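Long-range contacts in folylpolyglutamate synthase (FolC) (Helicobacter pylori, PDB 6K8C), which probably ligates glutamate to dihydropteroate and adds further glutamates to tetrahydrofolates at the cost of ATP, giving dihydrofolate and folylpolyglutamates: residues N40-I45 against H113-A118; A14-K19 against C119-Y124; K307-Y312 against K333-E338; D319-L324 against E355-E360; D175-I180 against Q198-N203. All coordinates share one frame; numbering follows the deposited sequence.

How the contacts relate
Contacts 1, 2 and 5 belong to the N-terminal part of the chain, contacts 3 and 4 to the C-terminal glutamate ligase domain. Contact 3 is the most buried and pairs two strands through backbone bonds. Contact 4 packs helices beside it with apolar side chains; the two touch through Leu310 and Leu324, and Val334 N probably bonds Glu360 O. Contact 1 is nested along the chain inside the loop closed by contact 2, and Lys19 NZ bridges them by probably bonding Ser116 O. Contacts 1 and 2 are both partly buried and rich in aromatic rings, but contact 2 adds a lysine-to-carbonyl bond. Contact 5 stands apart, mixing leucines with a water bridge.

Contact 1: N40-I45 against H113-A118; sequences NAFFEI and HAFSSA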
# COMPACT_ATOMS: atom_id res chain seq x y z
N ASN A 40 -15.89 18.82 -15.02
CA ASN A 40 -16.31 19.94 -15.85
C ASN A 40 -15.11 20.67 -16.44
O ASN A 40 -15.04 20.90 -17.65
CB ASN A 40 -17.18 20.91 -15.04
CG ASN A 40 -18.63 20.43 -14.90
OD1 ASN A 40 -19.14 19.68 -15.74
ND2 ASN A 40 -19.29 20.89 -13.85
N ALA A 41 -14.14 21.03 -15.59
CA ALA A 41 -13.02 21.84 -16.06
C ALA A 41 -12.04 21.03 -16.90
O ALA A 41 -11.33 21.60 -17.73
CB ALA A 41 -12.28 22.47 -14.88
N PHE A 42 -11.98 19.72 -16.70
CA PHE A 42 -11.01 18.92 -17.44
C PHE A 42 -11.69 17.82 -18.26
O PHE A 42 -11.98 18.02 -19.44
CB PHE A 42 -9.96 18.33 -16.49
CG PHE A 42 -9.00 19.36 -15.97
CD1 PHE A 42 -7.83 19.62 -16.65
CD2 PHE A 42 -9.27 20.07 -14.81
CE1 PHE A 42 -6.94 20.57 -16.19
CE2 PHE A 42 -8.38 21.02 -14.34
CZ PHE A 42 -7.22 21.27 -15.03
N PHE A 43 -11.94 16.66 -17.65
CA PHE A 43 -12.48 15.54 -18.42
C PHE A 43 -13.08 14.50 -17.48
O PHE A 43 -12.78 14.46 -16.28
CB PHE A 43 -11.40 14.91 -19.30
CG PHE A 43 -10.23 14.36 -18.53
CD1 PHE A 43 -10.25 13.06 -18.05
CD2 PHE A 43 -9.11 15.14 -18.29
CE1 PHE A 43 -9.18 12.55 -17.34
CE2 PHE A 43 -8.03 14.64 -17.59
CZ PHE A 43 -8.07 13.34 -17.11
N GLU A 44 -13.92 13.65 -18.06
CA GLU A 44 -14.44 12.46 -17.41
C GLU A 44 -13.55 11.30 -17.85
O GLU A 44 -13.56 10.92 -19.02
CB GLU A 44 -15.90 12.22 -17.80
CG GLU A 44 -16.62 11.12 -17.05
CD GLU A 44 -18.02 11.54 -16.64
OE1 GLU A 44 -18.69 10.79 -15.89
OE2 GLU A 44 -18.45 12.64 -17.06
N ILE A 45 -12.76 10.76 -16.92
CA ILE A 45 -11.75 9.77 -17.28
C ILE A 45 -12.41 8.55 -17.92
O ILE A 45 -13.45 8.06 -17.47
CB ILE A 45 -10.91 9.39 -16.04
CG1 ILE A 45 -9.77 8.45 -16.43
CG2 ILE A 45 -11.78 8.76 -14.95
CD1 ILE A 45 -8.53 8.59 -15.57
N HIS A 113 -6.97 26.21 -10.40
CA HIS A 113 -8.41 26.10 -10.19
C HIS A 113 -8.74 26.11 -8.71
O HIS A 113 -8.00 25.58 -7.88
CB HIS A 113 -8.96 24.84 -10.85
CG HIS A 113 -8.73 24.79 -12.33
ND1 HIS A 113 -9.75 24.97 -13.24
CD2 HIS A 113 -7.60 24.59 -13.05
CE1 HIS A 113 -9.26 24.88 -14.47
NE2 HIS A 113 -7.96 24.65 -14.38
N ALA A 114 -9.89 26.71 -8.39
CA ALA A 114 -10.29 26.86 -7.00
C ALA A 114 -10.45 25.51 -6.30
O ALA A 114 -10.10 25.37 -5.12
CB ALA A 114 -11.59 27.66 -6.91
N PHE A 115 -10.98 24.50 -7.01
CA PHE A 115 -11.19 23.21 -6.36
C PHE A 115 -9.88 22.57 -5.94
O PHE A 115 -9.85 21.77 -4.99
CB PHE A 115 -12.00 22.27 -7.27
CG PHE A 115 -11.37 22.00 -8.61
CD1 PHE A 115 -10.32 21.10 -8.74
CD2 PHE A 115 -11.86 22.61 -9.75
CE1 PHE A 115 -9.75 20.84 -9.97
CE2 PHE A 115 -11.30 22.35 -10.99
CZ PHE A 115 -10.24 21.47 -11.10
N SER A 116 -8.77 22.91 -6.60
CA SER A 116 -7.48 22.38 -6.21
C SER A 116 -7.02 22.95 -4.87
O SER A 116 -6.43 22.23 -4.05
CB SER A 116 -6.45 22.66 -7.30
OG SER A 116 -6.74 21.90 -8.46
N SER A 117 -7.28 24.24 -4.63
CA SER A 117 -6.93 24.82 -3.34
C SER A 117 -7.81 24.27 -2.23
O SER A 117 -7.37 24.19 -1.08
CB SER A 117 -7.03 26.34 -3.40
OG SER A 117 -6.01 26.89 -4.20
N ALA A 118 -9.05 23.90 -2.55
CA ALA A 118 -9.93 23.33 -1.54
C ALA A 118 -9.56 21.89 -1.17
O ALA A 118 -10.03 21.39 -0.15
CB ALA A 118 -11.38 23.38 -2.04
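Ala41, in the last turn of helix 28-41, directs its methyl group at two rings of the other segment. Its CB lies 3.9 Å from His113 CE1, approaching that ring obliquely, and 4.0 Å from Phe115 CE2, where it sits at the ring's edge. The next residue, Phe42, is the first to leave helical backbone angles. With CG anti to the carbonyl carbon (chi1 -72°), the ring extends to the opposite segment, where CE2 and CZ come closest. The contact thus joins the C-terminal end of helix 28-41 to the start of the short helix 114-118, where His113 occupies the N-cap position; the latter segment falls in the Mur ligase middle domain, of the P-loop NTPase clan. Phe42 CE2 lies over one face of the imidazole, 3.6 Å above its plane and displaced toward the rim. Phe42 CZ is 3.5 Å from His113 NE2, and the two ring planes are inclined at 52°, an oblique pairing. Against Phe115 the same benzyl group meets edge with edge: Phe42 CE2 and Phe115 CZ are 3.8 Å apart, each near the plane of the other ring. Phe38 and Met131 also adjoin Phe42, while Phe115 packs on Ile34 and Leu127.

Contact 2: A14-K19 against C119-Y124; sequences AFLETK and CSYFEY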
# COMPACT_ATOMS: atom_id res chain seq x y z
N ALA A 14 5.85 22.74 -2.64
CA ALA A 14 5.35 23.86 -1.85
C ALA A 14 3.83 23.82 -1.73
O ALA A 14 3.29 24.14 -0.67
CB ALA A 14 5.81 25.19 -2.46
N PHE A 15 3.14 23.43 -2.80
CA PHE A 15 1.68 23.36 -2.74
C PHE A 15 1.21 22.30 -1.75
O PHE A 15 0.22 22.50 -1.04
CB PHE A 15 1.13 23.07 -4.14
CG PHE A 15 -0.35 23.27 -4.26
CD1 PHE A 15 -0.92 24.52 -4.09
CD2 PHE A 15 -1.18 22.21 -4.57
CE1 PHE A 15 -2.29 24.71 -4.21
CE2 PHE A 15 -2.55 22.39 -4.71
CZ PHE A 15 -3.10 23.64 -4.53
N LEU A 16 1.90 21.15 -1.69
CA LEU A 16 1.52 20.12 -0.73
C LEU A 16 1.79 20.58 0.71
O LEU A 16 1.05 20.19 1.62
CB LEU A 16 2.27 18.82 -1.01
CG LEU A 16 1.88 18.13 -2.33
CD1 LEU A 16 2.71 16.88 -2.54
CD2 LEU A 16 0.39 17.81 -2.32
N GLU A 17 2.80 21.41 0.92
CA GLU A 17 3.08 21.86 2.28
C GLU A 17 2.01 22.83 2.81
O GLU A 17 1.92 23.02 4.03
CB GLU A 17 4.47 22.48 2.36
CG GLU A 17 5.57 21.43 2.50
CD GLU A 17 6.93 21.90 2.04
OE1 GLU A 17 7.83 21.05 1.91
OE2 GLU A 17 7.11 23.12 1.82
N THR A 18 1.20 23.42 1.93
CA THR A 18 0.04 24.19 2.37
C THR A 18 -1.14 23.31 2.74
O THR A 18 -2.17 23.83 3.18
CB THR A 18 -0.41 25.17 1.28
OG1 THR A 18 -1.13 24.45 0.27
CG2 THR A 18 0.80 25.87 0.66
N LYS A 19 -1.03 21.99 2.57
CA LYS A 19 -2.07 21.05 2.96
C LYS A 19 -1.48 20.11 4.00
O LYS A 19 -1.10 18.97 3.67
CB LYS A 19 -2.62 20.28 1.76
CG LYS A 19 -3.11 21.17 0.62
CD LYS A 19 -3.14 20.41 -0.70
CE LYS A 19 -3.75 21.24 -1.82
NZ LYS A 19 -5.01 21.97 -1.47
N CYS A 119 -8.74 21.23 -1.98
CA CYS A 119 -8.40 19.83 -1.72
C CYS A 119 -7.62 19.67 -0.43
O CYS A 119 -6.72 20.46 -0.12
CB CYS A 119 -7.56 19.27 -2.87
SG CYS A 119 -8.48 18.80 -4.33
N SER A 120 -7.95 18.62 0.31
CA SER A 120 -7.01 18.09 1.29
C SER A 120 -5.80 17.51 0.57
O SER A 120 -5.78 17.34 -0.65
CB SER A 120 -7.68 17.02 2.15
OG SER A 120 -7.79 15.79 1.44
N TYR A 121 -4.77 17.18 1.36
CA TYR A 121 -3.57 16.56 0.81
C TYR A 121 -3.91 15.33 -0.02
O TYR A 121 -3.52 15.22 -1.19
CB TYR A 121 -2.62 16.21 1.97
CG TYR A 121 -1.32 15.55 1.58
CD1 TYR A 121 -1.23 14.17 1.43
CD2 TYR A 121 -0.16 16.31 1.40
CE1 TYR A 121 -0.04 13.57 1.10
CE2 TYR A 121 1.04 15.71 1.07
CZ TYR A 121 1.09 14.34 0.92
OH TYR A 121 2.29 13.73 0.60
N PHE A 122 -4.65 14.39 0.56
CA PHE A 122 -4.96 13.16 -0.15
C PHE A 122 -5.93 13.40 -1.30
O PHE A 122 -5.84 12.73 -2.33
CB PHE A 122 -5.52 12.11 0.81
CG PHE A 122 -5.79 10.77 0.15
CD1 PHE A 122 -4.74 9.96 -0.25
CD2 PHE A 122 -7.09 10.35 -0.09
CE1 PHE A 122 -4.98 8.74 -0.87
CE2 PHE A 122 -7.34 9.13 -0.70
CZ PHE A 122 -6.28 8.33 -1.10
N GLU A 123 -6.86 14.35 -1.14
CA GLU A 123 -7.76 14.68 -2.23
C GLU A 123 -7.00 15.22 -3.44
O GLU A 123 -7.34 14.92 -4.59
CB GLU A 123 -8.83 15.68 -1.76
CG GLU A 123 -9.85 15.03 -0.81
CD GLU A 123 -10.70 16.04 -0.07
OE1 GLU A 123 -10.46 17.26 -0.20
OE2 GLU A 123 -11.62 15.61 0.65
N TYR A 124 -5.96 16.02 -3.20
CA TYR A 124 -5.15 16.53 -4.30
C TYR A 124 -4.36 15.42 -4.97
O TYR A 124 -4.22 15.39 -6.21
CB TYR A 124 -4.21 17.63 -3.82
CG TYR A 124 -3.64 18.45 -4.95
CD1 TYR A 124 -4.47 19.18 -5.80
CD2 TYR A 124 -2.28 18.48 -5.20
CE1 TYR A 124 -3.96 19.92 -6.84
CE2 TYR A 124 -1.75 19.22 -6.24
CZ TYR A 124 -2.60 19.94 -7.05
OH TYR A 124 -2.08 20.67 -8.09
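Lys19 supplies the polar link: its NZ donates to Cys119 O at 2.7 Å, with the donor tilted 20° from the carbonyl plane. A bend at the last torsion (chi4 -45°) turns the ammonium group to this carbonyl, and Ser116 O is a second acceptor for NZ. Ser120 and Glu123 form a capping box, Glu123 N donating to Ser120 OG at 3.1 Å and Ser120 N to Glu123 OE1 at 2.9 Å. The aromatic part is a T-shaped pair: the edge of Phe15 points at the face of Tyr124, with Phe15 CE2 3.4 Å from Tyr124 CZ. Apolar packing completes the interface, Leu16 CB meeting Tyr121 CE2 at 3.9 Å and Leu16 CD2 meeting Tyr124 CD2 at 4.0 Å, and Tyr121 CB packs 3.6 Å from Lys19 O. The end of helix 12-17 is set against the start of helix 121-132. Helix 100-110 contributes His107 to Tyr124 OH, and helix 28-41 flanks the capping box, where Arg30 forms a salt bridge with Glu123.

Contact 3: K307-Y312 against K333-E338; sequences KIILIY and KVLILE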
# COMPACT_ATOMS: atom_id res chain seq x y z
N LYS A 307 24.04 -12.42 12.25
CA LYS A 307 23.08 -11.69 13.06
C LYS A 307 23.28 -10.19 12.86
O LYS A 307 24.41 -9.71 12.77
CB LYS A 307 23.22 -12.04 14.54
CG LYS A 307 22.73 -13.44 14.91
CD LYS A 307 22.41 -13.53 16.40
CE LYS A 307 22.28 -14.98 16.86
NZ LYS A 307 22.09 -15.07 18.34
N ILE A 308 22.17 -9.45 12.77
CA ILE A 308 22.22 -8.02 12.51
C ILE A 308 21.42 -7.29 13.59
O ILE A 308 20.87 -7.90 14.50
CB ILE A 308 21.70 -7.66 11.10
CG1 ILE A 308 20.18 -7.84 11.01
CG2 ILE A 308 22.40 -8.49 10.04
CD1 ILE A 308 19.61 -7.37 9.69
N ILE A 309 21.37 -5.97 13.46
CA ILE A 309 20.66 -5.11 14.39
C ILE A 309 19.31 -4.75 13.80
O ILE A 309 19.20 -4.44 12.61
CB ILE A 309 21.50 -3.85 14.70
CG1 ILE A 309 22.85 -4.24 15.30
CG2 ILE A 309 20.74 -2.89 15.61
CD1 ILE A 309 23.73 -3.05 15.64
N LEU A 310 18.27 -4.77 14.63
CA LEU A 310 16.93 -4.39 14.22
C LEU A 310 16.63 -2.97 14.68
O LEU A 310 16.77 -2.66 15.87
CB LEU A 310 15.89 -5.37 14.78
CG LEU A 310 14.45 -5.11 14.35
CD1 LEU A 310 14.27 -5.38 12.86
CD2 LEU A 310 13.49 -5.97 15.16
N ILE A 311 16.21 -2.12 13.75
CA ILE A 311 15.70 -0.78 14.06
C ILE A 311 14.19 -0.84 13.93
O ILE A 311 13.66 -1.13 12.85
CB ILE A 311 16.31 0.27 13.12
CG1 ILE A 311 17.82 0.38 13.36
CG2 ILE A 311 15.65 1.64 13.33
CD1 ILE A 311 18.58 1.04 12.22
N TYR A 312 13.48 -0.58 15.03
CA TYR A 312 12.13 -1.10 15.15
C TYR A 312 11.24 -0.21 16.01
O TYR A 312 11.68 0.33 17.03
CB TYR A 312 12.17 -2.52 15.76
CG TYR A 312 10.82 -3.16 16.02
CD1 TYR A 312 10.17 -3.87 15.02
CD2 TYR A 312 10.21 -3.05 17.26
CE1 TYR A 312 8.94 -4.47 15.26
CE2 TYR A 312 8.98 -3.63 17.50
CZ TYR A 312 8.35 -4.34 16.50
OH TYR A 312 7.12 -4.92 16.73
N LYS A 333 20.58 -7.35 18.42
CA LYS A 333 20.22 -6.20 19.24
C LYS A 333 19.08 -5.46 18.55
O LYS A 333 18.99 -5.44 17.32
CB LYS A 333 21.41 -5.26 19.45
CG LYS A 333 21.19 -4.20 20.51
CD LYS A 333 22.47 -3.42 20.81
CE LYS A 333 22.26 -2.43 21.95
NZ LYS A 333 23.29 -1.35 21.94
N VAL A 334 18.20 -4.87 19.36
CA VAL A 334 17.10 -4.06 18.86
C VAL A 334 17.35 -2.61 19.26
O VAL A 334 17.56 -2.31 20.44
CB VAL A 334 15.74 -4.53 19.41
CG1 VAL A 334 14.62 -3.65 18.87
CG2 VAL A 334 15.50 -6.00 19.06
N LEU A 335 17.33 -1.72 18.27
CA LEU A 335 17.37 -0.28 18.53
C LEU A 335 15.96 0.26 18.31
O LEU A 335 15.46 0.26 17.18
CB LEU A 335 18.39 0.41 17.63
CG LEU A 335 19.84 -0.03 17.81
CD1 LEU A 335 20.76 0.71 16.84
CD2 LEU A 335 20.30 0.17 19.25
N ILE A 336 15.32 0.71 19.39
CA ILE A 336 13.97 1.23 19.28
C ILE A 336 14.01 2.61 18.64
O ILE A 336 14.72 3.51 19.11
CB ILE A 336 13.30 1.28 20.66
CG1 ILE A 336 13.35 -0.10 21.33
CG2 ILE A 336 11.86 1.78 20.53
CD1 ILE A 336 13.08 -0.07 22.82
N LEU A 337 13.23 2.79 17.57
CA LEU A 337 13.10 4.08 16.90
C LEU A 337 12.00 4.87 17.59
O LEU A 337 10.81 4.71 17.29
CB LEU A 337 12.82 3.91 15.41
CG LEU A 337 12.96 5.18 14.56
CD1 LEU A 337 14.37 5.71 14.61
CD2 LEU A 337 12.53 4.94 13.12
N GLU A 338 12.40 5.72 18.53
CA GLU A 338 11.47 6.54 19.30
C GLU A 338 10.49 7.26 18.38
O GLU A 338 10.90 8.00 17.47
CB GLU A 338 12.25 7.55 20.13
CG GLU A 338 11.50 8.11 21.33
CD GLU A 338 12.38 8.20 22.55
OE1 GLU A 338 13.42 8.89 22.47
OE2 GLU A 338 12.04 7.59 23.59
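Leu310 beside Val334, Ile311 beside Leu335 and Tyr312 beside Ile336 define a parallel pairing of strands 308-312 and 331-336, the two strands of the beta-alpha-beta unit whose connecting helix is 320-327. The pair lies inside the mixed sheet of the glutamate ligase domain, with strand 373-376 flanking one member and strand 361-363 the other. The short strand axes run at 25° to each other, which fits parallel neighbours with ordinary twist. Four bonds link the segments, three of them being Leu310 N to Lys333 O at 2.9 Å, Leu335 N to Leu310 O at a short 2.6 Å, and Tyr312 N to Leu335 O at 3.0 Å. The first two donors lie nearly on the acceptor's C=O axis; the third, Tyr312 N, comes in tilted from the carbonyl plane of Leu335.

One face carries Ile309, Ile311 and Leu335. With CG2 anti to the backbone N, Ile309 places that methyl 3.7 Å from Leu335 CG. Phe385 of helix 379-390 packs on Ile311 here. Leu310, Tyr312, Val334 and Ile336 occupy the other face, where Tyr312 CB approaches Val334 CG1 at 4.1 Å. The tyrosine ring then leads away from Val334, and its hydroxyl hydrogen-bonds His288 NE2. The fourth bond, which completes the Tyr312-Ile336 bridge, runs from Leu337 N to Tyr312 O at 3.0 Å, with the donor 45° above the carbonyl plane.

Contact 4: D319-L324 against E355-E360; sequences DAFLVL and ETLGLE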
# COMPACT_ATOMS: atom_id res chain seq x y z
N ASP A 319 0.90 -7.56 16.76
CA ASP A 319 1.47 -8.62 17.58
C ASP A 319 2.99 -8.48 17.57
O ASP A 319 3.71 -9.22 16.90
CB ASP A 319 1.03 -9.99 17.08
CG ASP A 319 1.38 -11.11 18.05
OD1 ASP A 319 2.13 -10.87 19.02
OD2 ASP A 319 0.90 -12.25 17.82
N ALA A 320 3.47 -7.50 18.34
CA ALA A 320 4.91 -7.23 18.39
C ALA A 320 5.68 -8.44 18.90
O ALA A 320 6.77 -8.75 18.40
CB ALA A 320 5.19 -6.01 19.26
N PHE A 321 5.13 -9.13 19.91
CA PHE A 321 5.83 -10.26 20.51
C PHE A 321 6.17 -11.32 19.47
O PHE A 321 7.32 -11.75 19.35
CB PHE A 321 4.98 -10.86 21.64
CG PHE A 321 5.53 -12.14 22.19
CD1 PHE A 321 6.50 -12.12 23.18
CD2 PHE A 321 5.09 -13.37 21.72
CE1 PHE A 321 7.01 -13.29 23.69
CE2 PHE A 321 5.60 -14.54 22.22
CZ PHE A 321 6.57 -14.51 23.21
N LEU A 322 5.17 -11.75 18.70
CA LEU A 322 5.40 -12.82 17.73
C LEU A 322 6.38 -12.39 16.65
O LEU A 322 7.26 -13.17 16.25
CB LEU A 322 4.07 -13.25 17.11
CG LEU A 322 4.12 -14.40 16.11
CD1 LEU A 322 4.90 -15.57 16.68
CD2 LEU A 322 2.71 -14.82 15.71
N VAL A 323 6.25 -11.16 16.16
CA VAL A 323 7.14 -10.67 15.10
C VAL A 323 8.58 -10.66 15.58
O VAL A 323 9.49 -11.14 14.89
CB VAL A 323 6.67 -9.29 14.63
CG1 VAL A 323 7.82 -8.52 13.99
CG2 VAL A 323 5.50 -9.44 13.67
N LEU A 324 8.82 -10.15 16.79
CA LEU A 324 10.17 -10.12 17.34
C LEU A 324 10.67 -11.52 17.65
O LEU A 324 11.87 -11.80 17.52
CB LEU A 324 10.21 -9.24 18.59
CG LEU A 324 9.91 -7.76 18.31
CD1 LEU A 324 9.57 -7.02 19.59
CD2 LEU A 324 11.08 -7.11 17.60
N GLU A 355 12.45 -7.81 26.83
CA GLU A 355 13.05 -8.49 27.97
C GLU A 355 12.52 -9.92 28.10
O GLU A 355 13.30 -10.84 28.37
CB GLU A 355 12.79 -7.69 29.25
CG GLU A 355 13.79 -6.56 29.46
CD GLU A 355 13.25 -5.43 30.33
OE1 GLU A 355 12.36 -5.69 31.16
OE2 GLU A 355 13.73 -4.28 30.18
N THR A 356 11.22 -10.12 27.89
CA THR A 356 10.69 -11.48 27.86
C THR A 356 11.40 -12.33 26.81
O THR A 356 11.69 -13.51 27.05
CB THR A 356 9.18 -11.45 27.57
OG1 THR A 356 8.49 -10.79 28.64
CG2 THR A 356 8.64 -12.87 27.41
N LEU A 357 11.72 -11.73 25.67
CA LEU A 357 12.34 -12.48 24.58
C LEU A 357 13.84 -12.65 24.74
O LEU A 357 14.44 -13.46 24.02
CB LEU A 357 12.02 -11.79 23.25
CG LEU A 357 10.58 -12.04 22.80
CD1 LEU A 357 10.19 -11.10 21.67
CD2 LEU A 357 10.39 -13.50 22.38
N GLY A 358 14.47 -11.93 25.66
CA GLY A 358 15.91 -12.01 25.80
C GLY A 358 16.69 -11.25 24.74
O GLY A 358 17.81 -11.64 24.41
N LEU A 359 16.13 -10.17 24.21
CA LEU A 359 16.79 -9.36 23.19
C LEU A 359 17.38 -8.12 23.85
O LEU A 359 16.66 -7.35 24.48
CB LEU A 359 15.80 -8.96 22.10
CG LEU A 359 15.43 -9.99 21.04
CD1 LEU A 359 14.15 -9.57 20.31
CD2 LEU A 359 16.57 -10.19 20.05
N GLU A 360 18.69 -7.94 23.71
CA GLU A 360 19.31 -6.69 24.11
C GLU A 360 18.70 -5.54 23.32
O GLU A 360 18.33 -5.69 22.15
CB GLU A 360 20.82 -6.71 23.87
CG GLU A 360 21.50 -8.03 24.19
CD GLU A 360 21.73 -8.22 25.67
OE1 GLU A 360 21.60 -7.23 26.42
OE2 GLU A 360 22.05 -9.35 26.08
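Leu357 loses most surface to this contact, followed by Phe321 and Leu324, and its forked end touches both of the others. One branch, CD2, lies 3.6 Å from Phe321 CE1, approaching the phenyl ring obliquely. The other, CD1, turns to Leu324 CB at 3.6 Å and also comes within 3.7 Å of Phe321 O. Phe321 has CG anti to the backbone N (chi1 172°), which carries the ring end nearer to helix 347-357 than its CB direction would suggest. There Phe321 CE1 also meets the methyl of Thr356, with CG2 4.1 Å away. Leu324 CB has a further, looser neighbour in Leu359 CD1 at 4.3 Å. Helix 320-327 is thus fitted against the C-terminal end of helix 347-357, and Leu324 continues onto Leu310 and Tyr312 of the sheet.

One helix start and one helix end lie at this contact. Asp319 caps the first helix through OD1, which accepts from Leu322 N at 3.2 Å. At the second, Gly358 has positive phi (77°) and ends the helix in a Schellman motif, after which the chain turns toward strand 361-363. The Thr356 hydroxyl is bonded to Gly352 O, and Leu357 O accepts from Lys328 NZ; since the touching atoms are mostly carbon, the interface itself rests on van der Waals contact and hydrophobic burial.

Contact 5: D175-I180 against Q198-N203; sequences DSLESI and QELVLN
The first turns of helices 177-185 and 199-211, neighbouring helices in the Mur ligase middle domain, meet through Leu177 and Leu200. Leu177 CD2 lies 3.7 Å from Leu200 CD2, while Leu177 CG touches Val201 CG2 at 4.1 Å. Leu177 CD2 also rests 3.3 Å from OE1 of Gln198, the N-cap residue of the second helix, a van der Waals contact at the edge of the apolar patch. With CG between the backbone N and the carbonyl carbon (chi1 73°), Leu200 brings CD1 to 3.7 Å from Glu178 CA. A water bridges the two helices, donating to Glu178 OE1 at 3.0 Å and to Leu200 O at 2.9 Å; the other carboxylate oxygen, OE2, is bonded to Gln182. Ser176 OG caps its own helix, accepting from Ser179 N at 3.1 Å. Strand 191-194 lies between the two helices in sequence and stands parallel to strands 159-162 and 215-218, an order expected of consecutive beta-alpha-beta crossovers in a P-loop-type alpha/beta domain.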
# COMPACT_ATOMS: atom_id res chain seq x y z
N ASP A 175 -14.61 1.21 15.72
CA ASP A 175 -14.00 0.43 16.78
C ASP A 175 -14.06 -1.07 16.48
O ASP A 175 -13.03 -1.70 16.27
CB ASP A 175 -14.68 0.72 18.12
CG ASP A 175 -14.18 -0.18 19.24
OD1 ASP A 175 -13.07 0.06 19.74
OD2 ASP A 175 -14.91 -1.13 19.61
N SER A 176 -15.27 -1.62 16.45
CA SER A 176 -15.46 -3.05 16.25
C SER A 176 -15.12 -3.45 14.82
O SER A 176 -15.12 -2.63 13.89
CB SER A 176 -16.90 -3.45 16.58
OG SER A 176 -17.80 -2.94 15.61
N LEU A 177 -14.84 -4.74 14.63
CA LEU A 177 -14.56 -5.26 13.30
C LEU A 177 -15.77 -5.15 12.39
O LEU A 177 -15.62 -4.89 11.19
CB LEU A 177 -14.08 -6.71 13.38
CG LEU A 177 -13.67 -7.37 12.06
CD1 LEU A 177 -12.47 -6.67 11.44
CD2 LEU A 177 -13.39 -8.86 12.26
N GLU A 178 -16.98 -5.34 12.93
CA GLU A 178 -18.18 -5.16 12.12
C GLU A 178 -18.29 -3.72 11.63
O GLU A 178 -18.66 -3.48 10.47
CB GLU A 178 -19.42 -5.55 12.93
CG GLU A 178 -20.74 -5.08 12.33
CD GLU A 178 -21.36 -6.10 11.38
OE1 GLU A 178 -21.22 -7.32 11.65
OE2 GLU A 178 -21.99 -5.69 10.38
N SER A 179 -17.94 -2.76 12.48
CA SER A 179 -18.00 -1.35 12.09
C SER A 179 -16.96 -1.04 11.02
O SER A 179 -17.22 -0.25 10.10
CB SER A 179 -17.80 -0.46 13.31
OG SER A 179 -17.63 0.90 12.93
N ILE A 180 -15.77 -1.64 11.12
CA ILE A 180 -14.75 -1.44 10.08
C ILE A 180 -15.25 -1.99 8.75
O ILE A 180 -15.19 -1.31 7.72
CB ILE A 180 -13.43 -2.10 10.49
CG1 ILE A 180 -12.98 -1.60 11.87
CG2 ILE A 180 -12.36 -1.84 9.44
CD1 ILE A 180 -12.70 -0.13 11.93
N GLN A 198 -12.55 -12.83 7.36
CA GLN A 198 -13.15 -13.38 8.56
C GLN A 198 -14.66 -13.54 8.36
O GLN A 198 -15.28 -12.87 7.53
CB GLN A 198 -12.86 -12.49 9.77
CG GLN A 198 -11.41 -12.51 10.20
CD GLN A 198 -11.13 -11.56 11.34
OE1 GLN A 198 -11.72 -11.67 12.41
NE2 GLN A 198 -10.23 -10.61 11.11
N GLU A 199 -15.26 -14.44 9.16
CA GLU A 199 -16.63 -14.87 8.90
C GLU A 199 -17.62 -13.71 8.95
O GLU A 199 -18.49 -13.59 8.09
CB GLU A 199 -17.02 -15.96 9.90
CG GLU A 199 -18.45 -16.45 9.76
CD GLU A 199 -18.89 -17.29 10.94
OE1 GLU A 199 -18.01 -17.68 11.75
OE2 GLU A 199 -20.10 -17.57 11.06
N LEU A 200 -17.52 -12.85 9.97
CA LEU A 200 -18.46 -11.74 10.07
C LEU A 200 -18.30 -10.77 8.91
O LEU A 200 -19.29 -10.17 8.47
CB LEU A 200 -18.31 -11.02 11.41
CG LEU A 200 -17.10 -10.12 11.71
CD1 LEU A 200 -17.41 -8.66 11.40
CD2 LEU A 200 -16.69 -10.28 13.17
N VAL A 201 -17.08 -10.60 8.40
CA VAL A 201 -16.86 -9.68 7.29
C VAL A 201 -17.47 -10.23 6.00
O VAL A 201 -18.12 -9.50 5.25
CB VAL A 201 -15.36 -9.38 7.13
CG1 VAL A 201 -15.10 -8.50 5.90
CG2 VAL A 201 -14.82 -8.70 8.39
N LEU A 202 -17.27 -11.53 5.74
CA LEU A 202 -17.91 -12.15 4.58
C LEU A 202 -19.43 -12.06 4.68
O LEU A 202 -20.11 -11.77 3.69
CB LEU A 202 -17.46 -13.61 4.44
CG LEU A 202 -18.02 -14.37 3.24
CD1 LEU A 202 -17.78 -13.61 1.93
CD2 LEU A 202 -17.43 -15.78 3.16
N ASN A 203 -19.97 -12.30 5.88
CA ASN A 203 -21.41 -12.16 6.09
C ASN A 203 -21.88 -10.74 5.81
O ASN A 203 -22.89 -10.53 5.13
CB ASN A 203 -21.76 -12.56 7.53
CG ASN A 203 -22.02 -14.04 7.69
OD1 ASN A 203 -22.41 -14.71 6.73
ND2 ASN A 203 -21.82 -14.55 8.89
O HOH W 1 -21.80 -9.56 9.80